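Local coordinates for N-acetylglucosamine-6-phosphate deacetylase (Mycobacterium smegmatis, PDB 6FV4), which probably removes the acetyl group from N-acetylglucosamine-6-phosphate with the help of divalent metal ions, a step of amino-sugar metabolism, at residues V222-F227 with T251-V256; A62-G67 with A371-L376. The protein carries 1 engineered substitution. One frame throughout, in Å; residues are numbered along the deposited sequence.

Interaction 1: V222-F227 with T251-V256. With CD (cadmium ion), chain J.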
loop_
_atom_site.group_PDB
_atom_site.type_symbol
_atom_site.label_atom_id
_atom_site.label_comp_id
_atom_site.label_asym_id
_atom_site.label_seq_id
_atom_site.Cartn_x
_atom_site.Cartn_y
_atom_site.Cartn_z
ATOM N N VAL B 222 -12.953 6.648 -9.440
ATOM C CA VAL B 222 -12.243 7.623 -8.618
ATOM C C VAL B 222 -12.531 7.326 -7.152
ATOM O O VAL B 222 -13.652 6.937 -6.803
ATOM C CB VAL B 222 -12.628 9.074 -8.987
ATOM C CG1 VAL B 222 -12.109 10.058 -7.942
ATOM C CG2 VAL B 222 -12.078 9.446 -10.379
ATOM N N GLY B 223 -11.509 7.459 -6.306
ATOM C CA GLY B 223 -11.691 7.488 -4.865
ATOM C C GLY B 223 -11.636 8.915 -4.351
ATOM O O GLY B 223 -10.630 9.606 -4.529
ATOM N N THR B 224 -12.754 9.375 -3.757
ATOM C CA THR B 224 -12.822 10.714 -3.166
ATOM C C THR B 224 -12.020 10.765 -1.872
ATOM O O THR B 224 -12.285 9.984 -0.956
ATOM C CB THR B 224 -14.275 11.110 -2.868
ATOM O OG1 THR B 224 -15.067 10.957 -4.043
ATOM C CG2 THR B 224 -14.354 12.545 -2.409
ATOM N N HIS B 225 -11.126 11.762 -1.773
ATOM C CA HIS B 225 -10.059 11.921 -0.782
ATOM C C HIS B 225 -9.824 10.682 0.085
ATOM O O HIS B 225 -10.295 10.596 1.230
ATOM C CB HIS B 225 -10.280 13.161 0.102
ATOM C CG HIS B 225 -11.649 13.262 0.713
ATOM N ND1 HIS B 225 -12.325 12.178 1.224
ATOM C CD2 HIS B 225 -12.447 14.335 0.923
ATOM C CE1 HIS B 225 -13.480 12.572 1.725
ATOM N NE2 HIS B 225 -13.567 13.880 1.573
ATOM N N LEU B 226 -9.099 9.725 -0.496
ATOM C CA LEU B 226 -8.749 8.460 0.139
ATOM C C LEU B 226 -8.332 8.652 1.588
ATOM O O LEU B 226 -7.547 9.547 1.900
ATOM C CB LEU B 226 -7.608 7.794 -0.637
ATOM C CG LEU B 226 -7.513 6.287 -0.418
ATOM C CD1 LEU B 226 -8.548 5.557 -1.224
ATOM C CD2 LEU B 226 -6.116 5.773 -0.784
ATOM N N PHE B 227 -8.888 7.799 2.456
ATOM C CA PHE B 227 -8.681 7.719 3.902
ATOM C C PHE B 227 -9.517 8.733 4.679
ATOM O O PHE B 227 -9.856 8.485 5.842
ATOM C CB PHE B 227 -7.196 7.864 4.273
ATOM C CG PHE B 227 -6.381 6.622 3.997
ATOM C CD1 PHE B 227 -6.382 5.557 4.897
ATOM C CD2 PHE B 227 -5.643 6.512 2.825
ATOM C CE1 PHE B 227 -5.628 4.403 4.646
ATOM C CE2 PHE B 227 -4.896 5.366 2.561
ATOM C CZ PHE B 227 -4.888 4.303 3.476
ATOM N N THR B 251 -8.468 6.013 -10.132
ATOM C CA THR B 251 -7.517 7.043 -9.738
ATOM C C THR B 251 -7.928 7.602 -8.379
ATOM O O THR B 251 -9.033 8.141 -8.235
ATOM C CB THR B 251 -7.447 8.161 -10.771
ATOM O OG1 THR B 251 -7.092 7.611 -12.046
ATOM C CG2 THR B 251 -6.386 9.177 -10.355
ATOM N N VAL B 252 -7.029 7.497 -7.381
ATOM C CA VAL B 252 -7.362 7.912 -6.022
ATOM C C VAL B 252 -6.975 9.372 -5.804
ATOM O O VAL B 252 -5.917 9.837 -6.244
ATOM C CB VAL B 252 -6.712 6.980 -4.982
ATOM C CG1 VAL B 252 -7.358 5.586 -5.083
ATOM C CG2 VAL B 252 -5.175 6.920 -5.148
ATOM N N GLU B 253 -7.871 10.112 -5.160
ATOM C CA GLU B 253 -7.588 11.463 -4.702
ATOM C C GLU B 253 -6.895 11.389 -3.358
ATOM O O GLU B 253 -7.203 10.531 -2.529
ATOM C CB GLU B 253 -8.878 12.286 -4.520
ATOM C CG GLU B 253 -9.685 12.593 -5.773
ATOM C CD GLU B 253 -10.963 13.371 -5.446
ATOM O OE1 GLU B 253 -11.242 13.609 -4.230
ATOM O OE2 GLU B 253 -11.697 13.746 -6.396
ATOM N N MET B 254 -5.967 12.307 -3.127
ATOM C CA MET B 254 -5.423 12.435 -1.790
ATOM C C MET B 254 -5.216 13.909 -1.495
ATOM O O MET B 254 -4.705 14.654 -2.336
ATOM C CB MET B 254 -4.096 11.630 -1.642
ATOM C CG MET B 254 -3.562 11.620 -0.241
ATOM S SD MET B 254 -2.345 10.306 0.070
ATOM C CE MET B 254 -3.263 8.828 -0.370
ATOM N N ILE B 255 -5.623 14.333 -0.299
ATOM C CA ILE B 255 -5.330 15.681 0.180
ATOM C C ILE B 255 -3.974 15.616 0.880
ATOM O O ILE B 255 -3.869 15.129 2.010
ATOM C CB ILE B 255 -6.406 16.210 1.131
ATOM C CG1 ILE B 255 -7.786 16.179 0.476
ATOM C CG2 ILE B 255 -6.052 17.627 1.556
ATOM C CD1 ILE B 255 -8.935 16.285 1.481
ATOM N N VAL B 256 -2.940 16.133 0.222
ATOM C CA VAL B 256 -1.600 16.161 0.803
ATOM C C VAL B 256 -1.281 17.581 1.249
ATOM O O VAL B 256 -0.456 18.274 0.641
ATOM C CB VAL B 256 -0.567 15.624 -0.200
ATOM C CG1 VAL B 256 0.761 15.353 0.484
ATOM C CG2 VAL B 256 -1.097 14.333 -0.814
HETATM CD CD CD J . -15.447 15.430 1.894
HETATM O O HOH W 1 -14.220 12.634 -5.878
HETATM O O HOH W 2 -7.061 12.347 1.198
HETATM O O HOH W 3 -14.528 15.582 4.314
#

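Interaction 2: A62-G67 with A371-L376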
loop_
_atom_site.group_PDB
_atom_site.type_symbol
_atom_site.label_atom_id
_atom_site.label_comp_id
_atom_site.label_asym_id
_atom_site.label_seq_id
_atom_site.Cartn_x
_atom_site.Cartn_y
_atom_site.Cartn_z
ATOM N N ALA B 62 14.060 29.132 -13.380
ATOM C CA ALA B 62 12.734 28.730 -12.945
ATOM C C ALA B 62 12.400 27.362 -13.515
ATOM O O ALA B 62 12.957 26.943 -14.535
ATOM C CB ALA B 62 11.687 29.758 -13.383
ATOM N N THR B 63 11.507 26.652 -12.829
ATOM C CA THR B 63 10.933 25.412 -13.340
ATOM C C THR B 63 9.525 25.706 -13.865
ATOM O O THR B 63 8.702 26.271 -13.141
ATOM C CB THR B 63 10.898 24.337 -12.247
ATOM O OG1 THR B 63 12.234 24.023 -11.829
ATOM C CG2 THR B 63 10.256 23.058 -12.761
ATOM N N VAL B 64 9.263 25.367 -15.132
ATOM C CA VAL B 64 7.926 25.484 -15.715
ATOM C C VAL B 64 7.249 24.122 -15.653
ATOM O O VAL B 64 7.864 23.097 -15.967
ATOM C CB VAL B 64 7.976 26.004 -17.162
ATOM C CG1 VAL B 64 6.578 25.983 -17.783
ATOM C CG2 VAL B 64 8.564 27.410 -17.211
ATOM N N VAL B 65 5.991 24.108 -15.229
ATOM C CA VAL B 65 5.188 22.889 -15.183
ATOM C C VAL B 65 3.859 23.183 -15.868
ATOM O O VAL B 65 3.478 24.350 -16.031
ATOM C CB VAL B 65 4.973 22.404 -13.730
ATOM C CG1 VAL B 65 6.337 22.006 -13.090
ATOM C CG2 VAL B 65 4.237 23.475 -12.916
ATOM N N PRO B 66 3.125 22.152 -16.270
ATOM C CA PRO B 66 1.760 22.386 -16.763
ATOM C C PRO B 66 0.899 22.969 -15.648
ATOM O O PRO B 66 1.202 22.836 -14.458
ATOM C CB PRO B 66 1.268 20.993 -17.176
ATOM C CG PRO B 66 2.499 20.083 -17.145
ATOM C CD PRO B 66 3.463 20.716 -16.199
ATOM N N GLY B 67 -0.176 23.643 -16.046
ATOM C CA GLY B 67 -1.078 24.201 -15.050
ATOM C C GLY B 67 -1.627 23.111 -14.147
ATOM O O GLY B 67 -1.846 21.973 -14.577
ATOM N N ALA B 371 -2.327 26.612 -23.724
ATOM C CA ALA B 371 -1.128 27.145 -23.087
ATOM C C ALA B 371 -1.449 27.522 -21.638
ATOM O O ALA B 371 -1.628 28.689 -21.280
ATOM C CB ALA B 371 -0.586 28.328 -23.876
ATOM N N ASP B 372 -1.508 26.494 -20.793
ATOM C CA ASP B 372 -1.712 26.646 -19.358
ATOM C C ASP B 372 -0.446 26.142 -18.683
ATOM O O ASP B 372 -0.102 24.964 -18.822
ATOM C CB ASP B 372 -2.911 25.839 -18.866
ATOM C CG ASP B 372 -4.193 26.166 -19.598
ATOM O OD1 ASP B 372 -4.260 27.193 -20.307
ATOM O OD2 ASP B 372 -5.148 25.380 -19.458
ATOM N N LEU B 373 0.260 27.026 -17.983
ATOM C CA LEU B 373 1.512 26.622 -17.361
ATOM C C LEU B 373 1.746 27.456 -16.112
ATOM O O LEU B 373 1.104 28.490 -15.900
ATOM C CB LEU B 373 2.695 26.740 -18.334
ATOM C CG LEU B 373 2.995 28.070 -19.039
ATOM C CD1 LEU B 373 3.691 29.085 -18.126
ATOM C CD2 LEU B 373 3.861 27.801 -20.280
ATOM N N VAL B 374 2.698 26.998 -15.295
ATOM C CA VAL B 374 3.017 27.608 -14.009
ATOM C C VAL B 374 4.531 27.711 -13.894
ATOM O O VAL B 374 5.254 26.777 -14.248
ATOM C CB VAL B 374 2.437 26.798 -12.825
ATOM C CG1 VAL B 374 2.879 27.396 -11.488
ATOM C CG2 VAL B 374 0.926 26.753 -12.895
ATOM N N VAL B 375 5.012 28.862 -13.447
ATOM C CA VAL B 375 6.434 29.105 -13.293
ATOM C C VAL B 375 6.742 29.064 -11.809
ATOM O O VAL B 375 6.055 29.711 -11.011
ATOM C CB VAL B 375 6.853 30.442 -13.920
ATOM C CG1 VAL B 375 8.364 30.541 -13.938
ATOM C CG2 VAL B 375 6.299 30.552 -15.345
ATOM N N LEU B 376 7.755 28.283 -11.437
ATOM C CA LEU B 376 8.122 28.082 -10.045
ATOM C C LEU B 376 9.592 28.414 -9.861
ATOM O O LEU B 376 10.407 28.121 -10.741
ATOM C CB LEU B 376 7.861 26.632 -9.612
ATOM C CG LEU B 376 6.507 25.999 -9.933
ATOM C CD1 LEU B 376 6.569 24.494 -9.714
ATOM C CD2 LEU B 376 5.413 26.617 -9.073
#

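Interaction 1: V222-F227 with T251-V256
Glu253 reaches from strand 251-255 to the loop that follows strand 222-223, and its carboxylate accepts the backbone N-H of His225, a cadmium ligand. CG stands anti to the carbonyl carbon (chi1 -65°) and the chain is extended beyond it, which carries OE1 past Gly223 O to within 3.1 Å of His225 N. The bond is nearly straight at the hydrogen but meets OE1 on its anti side, 33° out of the carboxylate plane. OE1 is also hydrogen-bonded to ND1 of His72, a ligand of the zinc ion; OE2 takes a hydrogen bond from a water that in turn bonds Thr224 OG1. Parallel pairing lies behind this: Gly223 N bonds Thr251 O, Glu253 N bonds Gly223 O at 2.9 Å, and Leu226 N on Glu253 O extends it past the end of strand 222-223. His225 swings CG between its own N and carbonyl carbon (chi1 50°). Its CB runs alongside Ile255, whose CD1 lies 3.7 Å away, while Thr224 CG2 lies over the centre of one ring face, 4.1 Å above the plane. NE2 thereby reaches cadmium at 2.5 Å, and Glu138, His150, His204 and a water also bind the metal. Leu226 points toward the neighbouring strand: CD1 meets Val252 CG1 at 4.0 Å and CD2 meets Met254 CE. In this beta-alpha-beta unit of the amidohydrolase barrel, helix 240-246 covers Leu226 and Val252, and helix 263-273 covers Met254. One buried carboxylate thus ties the backbone of a cadmium ligand to the imidazole of a zinc ligand, a second-shell link that would probably polarise His72.

Interaction 2: A62-G67 with A371-L376
Val65 and Val374 form a hydrogen-bonded pair at the middle of an antiparallel beta pairing, in which strand 63-66 runs at 154° to strand 373-376 and joins the first part of strand 63-76 to a strand late in the chain. Both bonds of this pair measure 2.9 Å, Val65 N to Val374 O and Val374 N to Val65 O; Thr63 and Leu376 repeat the pattern. On the face of Val65 and Val374, Val65 CG2 sits between its own N and carbonyl carbon (chi1 -64°), placing it 3.8 Å from Val374 CB and 4.1 Å from Leu376 CD1. Val64 and Val375 occupy the other face: Val64 CG1, anti to the backbone N, meets Leu373 CB at 4.0 Å, and Ala62 CB presses on Val375 CG1. Farther out, helix 339-357 packs Val347 on Val65 and Pro66, strand 382-387 lies against Val374 and Leu376, and Leu59 and Leu365 cover the Val64 face. Asp372 is held by a salt bridge to Arg370 and by the N-H of Ala388. Its backbone supplies the final bond: Gly67 N lies 3.1 Å from Asp372 O, 58° above the carbonyl plane.

Both contacts are buried and belong to the same extended set of strands, yet their centres lie 24 Å apart and their nearest atoms about 14 Å, so they do not touch. Interaction 1 joins successive parallel strands of the barrel, only 24 residues apart, beside the metal site; interaction 2 brings together segments 304 residues apart, in antiparallel pairing farther from the chain centre and away from the annotated sites. The chemistry follows: a carboxylate and waters supplement the backbone bonds in interaction 1, beside a metal ligand, whereas interaction 2 relies on backbone bonds and aliphatic side chains. Strand 63-76 connects the two regions, since it continues beyond Gly67 to His72, the partner of Glu253.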